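Local atomic coordinates of putative sugar phosphate isomerase (PDB entry 3L2H), a protein that probably binds a metal ion in a cupin beta-barrel and may act as a sugar phosphate isomerase, though its substrate is not established. Residues L7-Q12 with K35-A40; H66-A71 with L138-G143; V128-N133 with V148-I153. All coordinates share one frame; numbering follows the deposited sequence.

Contact 1 (L7-Q12 with K35-A40)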
loop_
_atom_site.group_PDB
_atom_site.type_symbol
_atom_site.label_atom_id
_atom_site.label_comp_id
_atom_site.label_asym_id
_atom_site.label_seq_id
_atom_site.Cartn_x
_atom_site.Cartn_y
_atom_site.Cartn_z
ATOM N N LEU B 7 9.596 16.373 19.446
ATOM C CA LEU B 7 10.048 15.919 18.119
ATOM C C LEU B 7 11.525 16.145 17.920
ATOM O O LEU B 7 12.139 15.537 17.019
ATOM C CB LEU B 7 9.256 16.619 17.022
ATOM C CG LEU B 7 7.737 16.374 17.059
ATOM C CD1 LEU B 7 7.098 17.073 15.871
ATOM C CD2 LEU B 7 7.393 14.907 17.039
ATOM N N LEU B 8 12.116 17.010 18.759
ATOM C CA LEU B 8 13.563 17.277 18.720
ATOM C C LEU B 8 14.237 16.459 19.830
ATOM O O LEU B 8 13.797 16.500 20.990
ATOM C CB LEU B 8 13.816 18.741 18.936
ATOM C CG LEU B 8 15.243 19.222 19.198
ATOM C CD1 LEU B 8 16.131 18.956 18.004
ATOM C CD2 LEU B 8 15.204 20.722 19.568
ATOM N N LEU B 9 15.264 15.703 19.445
ATOM C CA LEU B 9 16.111 14.981 20.345
ATOM C C LEU B 9 17.493 15.579 20.195
ATOM O O LEU B 9 18.197 15.307 19.211
ATOM C CB LEU B 9 16.134 13.488 20.023
ATOM C CG LEU B 9 14.864 12.673 20.036
ATOM C CD1 LEU B 9 15.250 11.186 19.650
ATOM C CD2 LEU B 9 14.116 12.761 21.351
ATOM N N THR B 10 17.918 16.397 21.170
ATOM C CA THR B 10 19.224 17.029 21.061
ATOM C C THR B 10 20.346 16.032 21.289
ATOM O O THR B 10 20.125 14.929 21.842
ATOM C CB THR B 10 19.346 18.187 22.083
ATOM O OG1 THR B 10 19.211 17.629 23.401
ATOM C CG2 THR B 10 18.270 19.285 21.814
ATOM N N ALA B 11 21.554 16.398 20.863
ATOM C CA ALA B 11 22.728 15.524 21.056
ATOM C C ALA B 11 22.867 15.060 22.481
ATOM O O ALA B 11 23.143 13.902 22.729
ATOM C CB ALA B 11 24.003 16.214 20.630
ATOM N N GLN B 12 22.677 15.952 23.434
ATOM C CA GLN B 12 22.843 15.564 24.843
ATOM C C GLN B 12 21.722 14.665 25.320
ATOM O O GLN B 12 21.952 13.745 26.101
ATOM C CB GLN B 12 22.977 16.830 25.722
ATOM C CG GLN B 12 23.207 16.556 27.209
ATOM C CD GLN B 12 23.626 17.800 28.000
ATOM O OE1 GLN B 12 24.140 18.790 27.427
ATOM N NE2 GLN B 12 23.409 17.766 29.278
ATOM N N LYS B 35 19.453 2.833 20.355
ATOM C CA LYS B 35 18.683 4.013 20.691
ATOM C C LYS B 35 17.739 4.317 19.526
ATOM O O LYS B 35 18.175 4.721 18.454
ATOM C CB LYS B 35 19.616 5.188 20.960
ATOM C CG LYS B 35 20.571 4.942 22.191
ATOM C CD LYS B 35 21.557 6.129 22.406
ATOM C CE LYS B 35 22.542 5.815 23.500
ATOM N NZ LYS B 35 23.414 7.044 23.810
ATOM N N SER B 36 16.458 4.094 19.732
ATOM C CA SER B 36 15.523 4.227 18.670
ATOM C C SER B 36 15.033 5.694 18.606
ATOM O O SER B 36 14.129 6.148 19.364
ATOM C CB SER B 36 14.353 3.278 18.816
ATOM O OG SER B 36 13.413 3.531 17.761
ATOM N N LEU B 37 15.703 6.446 17.760
ATOM C CA LEU B 37 15.391 7.872 17.630
ATOM C C LEU B 37 13.965 8.054 17.073
ATOM O O LEU B 37 13.163 8.868 17.560
ATOM C CB LEU B 37 16.427 8.548 16.751
ATOM C CG LEU B 37 17.898 8.395 17.160
ATOM C CD1 LEU B 37 18.779 9.278 16.249
ATOM C CD2 LEU B 37 18.126 8.664 18.696
ATOM N N GLY B 38 13.622 7.231 16.084
ATOM C CA GLY B 38 12.294 7.285 15.502
ATOM C C GLY B 38 11.195 6.962 16.477
ATOM O O GLY B 38 10.194 7.682 16.514
ATOM N N ASP B 39 11.366 5.945 17.333
ATOM C CA ASP B 39 10.270 5.617 18.269
ATOM C C ASP B 39 10.129 6.691 19.310
ATOM O O ASP B 39 9.010 6.977 19.771
ATOM C CB ASP B 39 10.482 4.241 18.938
ATOM C CG ASP B 39 10.290 3.100 17.938
ATOM O OD1 ASP B 39 9.167 3.027 17.363
ATOM O OD2 ASP B 39 11.266 2.339 17.675
ATOM N N ALA B 40 11.251 7.295 19.686
ATOM C CA ALA B 40 11.251 8.368 20.667
ATOM C C ALA B 40 10.405 9.554 20.190
ATOM O O ALA B 40 9.754 10.200 20.998
ATOM C CB ALA B 40 12.693 8.829 21.001
#
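The closest backbone approach is Leu9 to Leu37, with CA atoms 7.6 Å apart, at the end of the short strand 8-9 and at the first turn of helix 37-41, and no backbone hydrogen bond joins the two segments. Leu9 makes the crossing, its CB pointing at the helix. Its CG stands anti to the carbonyl carbon (chi1 -59°), and the outstretched chain brings CD1 into the angle between Leu37 and Ala40, residues one turn apart. CD1 touches Ala40 CB at 3.7 Å and Leu37 CD2 at 3.9 Å, and it also lies 3.8 Å from the carbonyl oxygen Leu37 O. The other branch only grazes the helix, Leu9 CD2 being 4.2 Å from Ala40 CB. Ile14 of helix 11-16 packs on both leucines, and Phe95 of the second subunit on Leu37. The turn that receives Leu9 is capped at its start: Ser36, the N-cap, accepts from Asp39 N through OG at 3.2 Å, while Asp39 also forms a salt bridge with Arg123. Leu8 and Leu9 pair antiparallel with a strand of the second subunit, so the sheet runs on across that interface. The attachment between the segments is chiefly van der Waals, made mostly by Leu9 CD1, and it lacks the directional pull of a hydrogen bond.

Contact 2 (H66-A71 with L138-G143). With EDO (1,2-ethanediol), chain N.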
loop_
_atom_site.group_PDB
_atom_site.type_symbol
_atom_site.label_atom_id
_atom_site.label_comp_id
_atom_site.label_asym_id
_atom_site.label_seq_id
_atom_site.Cartn_x
_atom_site.Cartn_y
_atom_site.Cartn_z
ATOM N N HIS B 66 13.380 -8.921 1.536
ATOM C CA HIS B 66 12.730 -8.978 0.248
ATOM C C HIS B 66 11.876 -7.738 -0.063
ATOM O O HIS B 66 11.612 -7.491 -1.235
ATOM C CB HIS B 66 11.808 -10.215 0.183
ATOM C CG HIS B 66 12.535 -11.517 0.164
ATOM N ND1 HIS B 66 12.127 -12.580 -0.613
ATOM C CD2 HIS B 66 13.645 -11.933 0.825
ATOM C CE1 HIS B 66 12.955 -13.590 -0.422
ATOM N NE2 HIS B 66 13.887 -13.222 0.442
ATOM N N TYR B 67 11.402 -7.022 0.959
ATOM C CA TYR B 67 10.515 -5.859 0.770
ATOM C C TYR B 67 10.967 -4.587 1.483
ATOM O O TYR B 67 10.744 -3.479 0.968
ATOM C CB TYR B 67 9.068 -6.202 1.238
ATOM C CG TYR B 67 8.377 -7.132 0.288
ATOM C CD1 TYR B 67 7.713 -6.640 -0.830
ATOM C CD2 TYR B 67 8.445 -8.497 0.460
ATOM C CE1 TYR B 67 7.122 -7.518 -1.737
ATOM C CE2 TYR B 67 7.849 -9.405 -0.452
ATOM C CZ TYR B 67 7.187 -8.912 -1.522
ATOM O OH TYR B 67 6.601 -9.755 -2.441
ATOM N N GLU B 68 11.533 -4.702 2.668
ATOM C CA GLU B 68 12.021 -3.512 3.377
ATOM C C GLU B 68 13.445 -3.108 2.968
ATOM O O GLU B 68 14.365 -3.937 2.980
ATOM C CB GLU B 68 12.005 -3.700 4.894
ATOM C CG GLU B 68 10.624 -3.737 5.570
ATOM C CD GLU B 68 10.690 -3.878 7.081
ATOM O OE1 GLU B 68 11.804 -4.045 7.635
ATOM O OE2 GLU B 68 9.618 -3.789 7.767
ATOM N N GLU B 69 13.618 -1.841 2.576
ATOM C CA GLU B 69 14.942 -1.272 2.389
ATOM C C GLU B 69 15.616 -0.990 3.735
ATOM O O GLU B 69 14.955 -0.778 4.749
ATOM C CB GLU B 69 14.848 0.024 1.546
ATOM C CG GLU B 69 14.474 -0.340 0.106
ATOM C CD GLU B 69 14.439 0.834 -0.822
ATOM O OE1 GLU B 69 14.316 1.958 -0.314
ATOM O OE2 GLU B 69 14.515 0.603 -2.052
ATOM N N GLU B 70 16.948 -0.968 3.734
ATOM C CA GLU B 70 17.725 -0.755 4.940
ATOM C C GLU B 70 18.977 0.014 4.514
ATOM O O GLU B 70 19.433 -0.172 3.389
ATOM C CB GLU B 70 18.105 -2.128 5.521
ATOM C CG GLU B 70 18.881 -2.128 6.733
ATOM C CD GLU B 70 18.948 -3.520 7.379
ATOM O OE1 GLU B 70 19.003 -4.590 6.691
ATOM O OE2 GLU B 70 18.926 -3.501 8.602
ATOM N N ALA B 71 19.548 0.815 5.409
ATOM C CA ALA B 71 20.805 1.496 5.143
ATOM C C ALA B 71 21.553 1.771 6.438
ATOM O O ALA B 71 20.948 1.791 7.518
ATOM C CB ALA B 71 20.562 2.814 4.381
ATOM N N LEU B 138 12.130 -16.111 7.136
ATOM C CA LEU B 138 11.081 -15.543 7.979
ATOM C C LEU B 138 10.031 -14.818 7.123
ATOM O O LEU B 138 10.387 -13.959 6.360
ATOM C CB LEU B 138 11.670 -14.540 8.937
ATOM C CG LEU B 138 10.687 -13.706 9.767
ATOM C CD1 LEU B 138 9.961 -14.561 10.769
ATOM C CD2 LEU B 138 11.444 -12.554 10.451
ATOM N N TYR B 139 8.757 -15.166 7.294
ATOM C CA TYR B 139 7.681 -14.490 6.633
ATOM C C TYR B 139 7.011 -13.704 7.743
ATOM O O TYR B 139 6.589 -14.304 8.739
ATOM C CB TYR B 139 6.691 -15.478 6.060
ATOM C CG TYR B 139 7.226 -16.457 5.055
ATOM C CD1 TYR B 139 7.252 -16.159 3.702
ATOM C CD2 TYR B 139 7.672 -17.706 5.464
ATOM C CE1 TYR B 139 7.752 -17.121 2.775
ATOM C CE2 TYR B 139 8.179 -18.617 4.589
ATOM C CZ TYR B 139 8.178 -18.329 3.221
ATOM O OH TYR B 139 8.649 -19.292 2.382
ATOM N N ARG B 140 6.985 -12.369 7.620
ATOM C CA ARG B 140 6.353 -11.544 8.628
ATOM C C ARG B 140 5.167 -10.842 7.983
ATOM O O ARG B 140 5.317 -10.128 7.017
ATOM C CB ARG B 140 7.330 -10.534 9.222
ATOM C CG ARG B 140 6.701 -9.785 10.387
ATOM C CD ARG B 140 7.669 -8.767 11.038
ATOM N NE ARG B 140 8.350 -7.909 10.102
ATOM C CZ ARG B 140 7.777 -6.886 9.486
ATOM N NH1 ARG B 140 6.492 -6.637 9.670
ATOM N NH2 ARG B 140 8.464 -6.170 8.608
ATOM N N ASN B 141 4.009 -11.071 8.557
ATOM C CA ASN B 141 2.723 -10.660 7.994
ATOM C C ASN B 141 1.851 -10.069 9.070
ATOM O O ASN B 141 1.120 -10.769 9.748
ATOM C CB ASN B 141 2.066 -11.880 7.300
ATOM C CG ASN B 141 2.810 -12.253 6.000
ATOM O OD1 ASN B 141 2.958 -11.387 5.104
ATOM N ND2 ASN B 141 3.298 -13.476 5.896
ATOM N N ASN B 142 1.905 -8.739 9.175
ATOM C CA ASN B 142 1.170 -8.041 10.228
ATOM C C ASN B 142 1.177 -8.736 11.584
ATOM O O ASN B 142 0.117 -9.104 12.108
ATOM C CB ASN B 142 -0.295 -7.925 9.839
ATOM C CG ASN B 142 -0.523 -6.854 8.812
ATOM O OD1 ASN B 142 -0.912 -5.735 9.185
ATOM N ND2 ASN B 142 -0.244 -7.137 7.563
ATOM N N GLY B 143 2.289 -8.999 12.203
ATOM C CA GLY B 143 2.016 -9.628 13.536
ATOM C C GLY B 143 1.987 -11.153 13.576
ATOM O O GLY B 143 2.077 -11.722 14.659
HETATM C C1 EDO N . 21.615 -3.743 10.674
HETATM O O1 EDO N . 20.779 -4.572 9.838
HETATM C C2 EDO N . 22.835 -3.281 9.915
HETATM O O2 EDO N . 23.759 -4.389 9.860
HETATM O O HOH W 1 11.303 -6.798 8.277
#
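Arg140 brings the NH2 corner of its guanidinium against the carboxylate of Glu68, and this salt bridge is the one direct touch between the segments. It is a single nitrogen-oxygen pair: Glu68 OE2 lies 2.8 Å from Arg140 NH2, at the edge of the guanidinium and near its plane. The two side chains cross at about a right angle, and their flat groups are turned 45° from one another. Arg140 leaves the strand with CG anti to the backbone N (chi1 -173°), then bends at chi3 (48°), which swings the guanidinium over to Glu68. A water in the guanidinium plane accepts from Arg140 NH2 at 2.9 Å and donates weakly to Glu68 OE1. Both charged groups have a second hold: Leu124 N donates to Glu68 OE2, and Leu124 O accepts from Arg140 NH1. With an alanine here instead of Glu68, Arg140 NH2 would probably lose its carboxylate mate and Leu124 N its acceptor. Farther along, Glu70 OE2 takes a very short 2.5 Å hydrogen bond from O1 of an ethanediol, probably from the crystallisation liquor, which also bonds to Ser59 OG and His105 NE2. The salt bridge sits at the edge of the cupin beta-barrel, where the loop entering strand 70-76 meets strand 136-141; His63, Glu70 and His105 lie where cupins usually carry their metal-binding motif.

Contact 3 (V128-N133 with V148-I153)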
loop_
_atom_site.group_PDB
_atom_site.type_symbol
_atom_site.label_atom_id
_atom_site.label_comp_id
_atom_site.label_asym_id
_atom_site.label_seq_id
_atom_site.Cartn_x
_atom_site.Cartn_y
_atom_site.Cartn_z
ATOM N N VAL B 128 9.668 -10.407 4.022
ATOM C CA VAL B 128 10.227 -11.732 4.015
ATOM C C VAL B 128 11.713 -11.497 4.236
ATOM O O VAL B 128 12.305 -10.615 3.593
ATOM C CB VAL B 128 9.969 -12.480 2.716
ATOM C CG1 VAL B 128 10.632 -13.889 2.787
ATOM C CG2 VAL B 128 8.457 -12.571 2.411
ATOM N N VAL B 129 12.304 -12.214 5.175
ATOM C CA VAL B 129 13.709 -12.035 5.457
ATOM C C VAL B 129 14.398 -13.372 5.445
ATOM O O VAL B 129 13.938 -14.305 6.114
ATOM C CB VAL B 129 13.944 -11.369 6.807
ATOM C CG1 VAL B 129 15.488 -11.134 7.020
ATOM C CG2 VAL B 129 13.119 -10.078 6.936
ATOM N N ASP B 130 15.513 -13.467 4.716
ATOM C CA ASP B 130 16.281 -14.693 4.660
ATOM C C ASP B 130 17.469 -14.597 5.582
ATOM O O ASP B 130 18.116 -13.556 5.652
ATOM C CB ASP B 130 16.782 -14.993 3.269
ATOM C CG ASP B 130 15.687 -15.498 2.360
ATOM O OD1 ASP B 130 14.724 -16.079 2.902
ATOM O OD2 ASP B 130 15.745 -15.241 1.135
ATOM N N TYR B 131 17.705 -15.684 6.321
ATOM C CA TYR B 131 18.912 -15.839 7.140
ATOM C C TYR B 131 19.724 -16.995 6.565
ATOM O O TYR B 131 19.648 -18.129 7.052
ATOM C CB TYR B 131 18.540 -16.064 8.598
ATOM C CG TYR B 131 17.735 -14.945 9.190
ATOM C CD1 TYR B 131 18.325 -13.758 9.560
ATOM C CD2 TYR B 131 16.374 -15.077 9.360
ATOM C CE1 TYR B 131 17.601 -12.731 10.108
ATOM C CE2 TYR B 131 15.619 -14.044 9.899
ATOM C CZ TYR B 131 16.239 -12.891 10.291
ATOM O OH TYR B 131 15.483 -11.859 10.816
ATOM N N PRO B 132 20.499 -16.721 5.516
ATOM C CA PRO B 132 21.110 -17.857 4.797
ATOM C C PRO B 132 22.015 -18.755 5.665
ATOM O O PRO B 132 22.050 -19.970 5.434
ATOM C CB PRO B 132 21.905 -17.197 3.675
ATOM C CG PRO B 132 21.298 -15.784 3.506
ATOM C CD PRO B 132 20.749 -15.411 4.861
ATOM N N ASN B 133 22.704 -18.192 6.653
ATOM C CA ASN B 133 23.645 -18.982 7.466
ATOM C C ASN B 133 22.928 -19.871 8.458
ATOM O O ASN B 133 23.530 -20.858 8.943
ATOM C CB ASN B 133 24.689 -18.108 8.183
ATOM C CG ASN B 133 25.662 -17.446 7.197
ATOM O OD1 ASN B 133 25.790 -17.883 6.038
ATOM N ND2 ASN B 133 26.324 -16.408 7.642
ATOM N N VAL B 148 10.613 -20.650 8.862
ATOM C CA VAL B 148 10.580 -21.900 8.127
ATOM C C VAL B 148 11.958 -22.301 7.675
ATOM O O VAL B 148 12.721 -21.480 7.196
ATOM C CB VAL B 148 9.652 -21.803 6.898
ATOM C CG1 VAL B 148 9.549 -23.148 6.195
ATOM C CG2 VAL B 148 8.241 -21.307 7.318
ATOM N N ASP B 149 12.319 -23.555 7.911
ATOM C CA ASP B 149 13.595 -24.050 7.403
ATOM C C ASP B 149 13.553 -24.018 5.882
ATOM O O ASP B 149 12.558 -24.344 5.279
ATOM C CB ASP B 149 13.861 -25.479 7.846
ATOM C CG ASP B 149 15.224 -26.007 7.338
ATOM O OD1 ASP B 149 16.238 -25.722 8.001
ATOM O OD2 ASP B 149 15.258 -26.745 6.304
HETATM N N MSE B 150 14.653 -23.659 5.246
HETATM C CA MSE B 150 14.593 -23.450 3.815
HETATM C C MSE B 150 14.289 -24.733 3.021
HETATM O O MSE B 150 13.667 -24.668 1.953
HETATM C CB MSE B 150 15.884 -22.769 3.339
HETATM C CG MSE B 150 15.916 -21.234 3.610
HETATM SE SE MSE B 150 17.704 -20.615 3.095
HETATM C CE MSE B 150 17.386 -18.712 3.389
ATOM N N ALA B 151 14.668 -25.889 3.537
ATOM C CA ALA B 151 14.377 -27.141 2.885
ATOM C C ALA B 151 12.895 -27.519 2.914
ATOM O O ALA B 151 12.473 -28.390 2.155
ATOM C CB ALA B 151 15.235 -28.293 3.513
ATOM N N ASP B 152 12.117 -26.859 3.784
ATOM C CA ASP B 152 10.688 -27.133 3.950
ATOM C C ASP B 152 9.811 -26.219 3.096
ATOM O O ASP B 152 8.575 -26.177 3.268
ATOM C CB ASP B 152 10.306 -26.995 5.420
ATOM C CG ASP B 152 10.952 -28.055 6.282
ATOM O OD1 ASP B 152 11.219 -29.159 5.730
ATOM O OD2 ASP B 152 11.141 -27.799 7.492
ATOM N N ILE B 153 10.441 -25.485 2.179
ATOM C CA ILE B 153 9.717 -24.554 1.346
ATOM C C ILE B 153 9.632 -25.119 -0.066
ATOM O O ILE B 153 10.650 -25.345 -0.729
ATOM C CB ILE B 153 10.377 -23.164 1.316
ATOM C CG1 ILE B 153 10.526 -22.606 2.728
ATOM C CG2 ILE B 153 9.585 -22.180 0.435
ATOM C CD1 ILE B 153 11.466 -21.357 2.731
#
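Van der Waals contact comes first, and it rests on a single methyl group: CE of Met150, a selenomethionine, reaches across to Asp130 and the residues after it. The CA atoms of Pro132 and Met150 are the nearest pair of the two backbones, 8.6 Å apart, so the side chain has to span the interval. It does so fully stretched, with chi2 (174°) and chi3 (175°) both anti, and this carries CE to within 3.8 Å of Asp130 CB. The same methyl is 3.8 Å from Asp130 OD1, and it sits 4.1 Å from Pro132 CA and 4.2 Å from Tyr131 N. It thus lies along the flank of the strand end, against the aliphatic root of an acid and the backbone that follows.

Polar bonds do not cross between the segments; they fix each side separately. The carboxylate of Asp130 is gripped from elsewhere, with OD1 in a salt bridge to Arg137 NE and OD2 accepting from His66 NE2, and those two partners hold the group whose carbon Met150 touches. On the other side, Ala151 N donates to Asp149 OD2 at 3.0 Å, coming from above the carboxylate plane, 48° out of it. Asp149 O also takes Asp152 N at 3.0 Å, so the 3-10 turn that presents Met150 is pinned by side chain and main chain alike.

As for aromatic contact, the ring of Tyr131 meets that of His24.

The bond from Asp149 OD2 makes an Asx turn where strand 144-149 ends. Between that strand and strand 126-131 runs strand 136-141, and Met150 crosses at its start to the end of strand 126-131, within an antiparallel beta-meander.

Contacts 2 and 3 are neighbours, their centres about 13 Å apart. Contact 3 stays within the four-stranded sheet, whereas contact 2 joins that sheet, through strand 136-141, to the six-stranded one, through strand 70-76; Leu138 N of contact 2 meets Val129 O of contact 3. Contact 1 also reaches the six-stranded sheet, about 24 Å from contact 2 between centres, and lies on the opposite side of the chain's centre from contact 3. None is fully core: contact 2 is a surface contact and relies on charge and water, whereas contacts 1 and 3 are partly buried and rely mostly on one methyl. Contacts 1 and 2 touch the second subunit; contacts 2 and 3 touch the third.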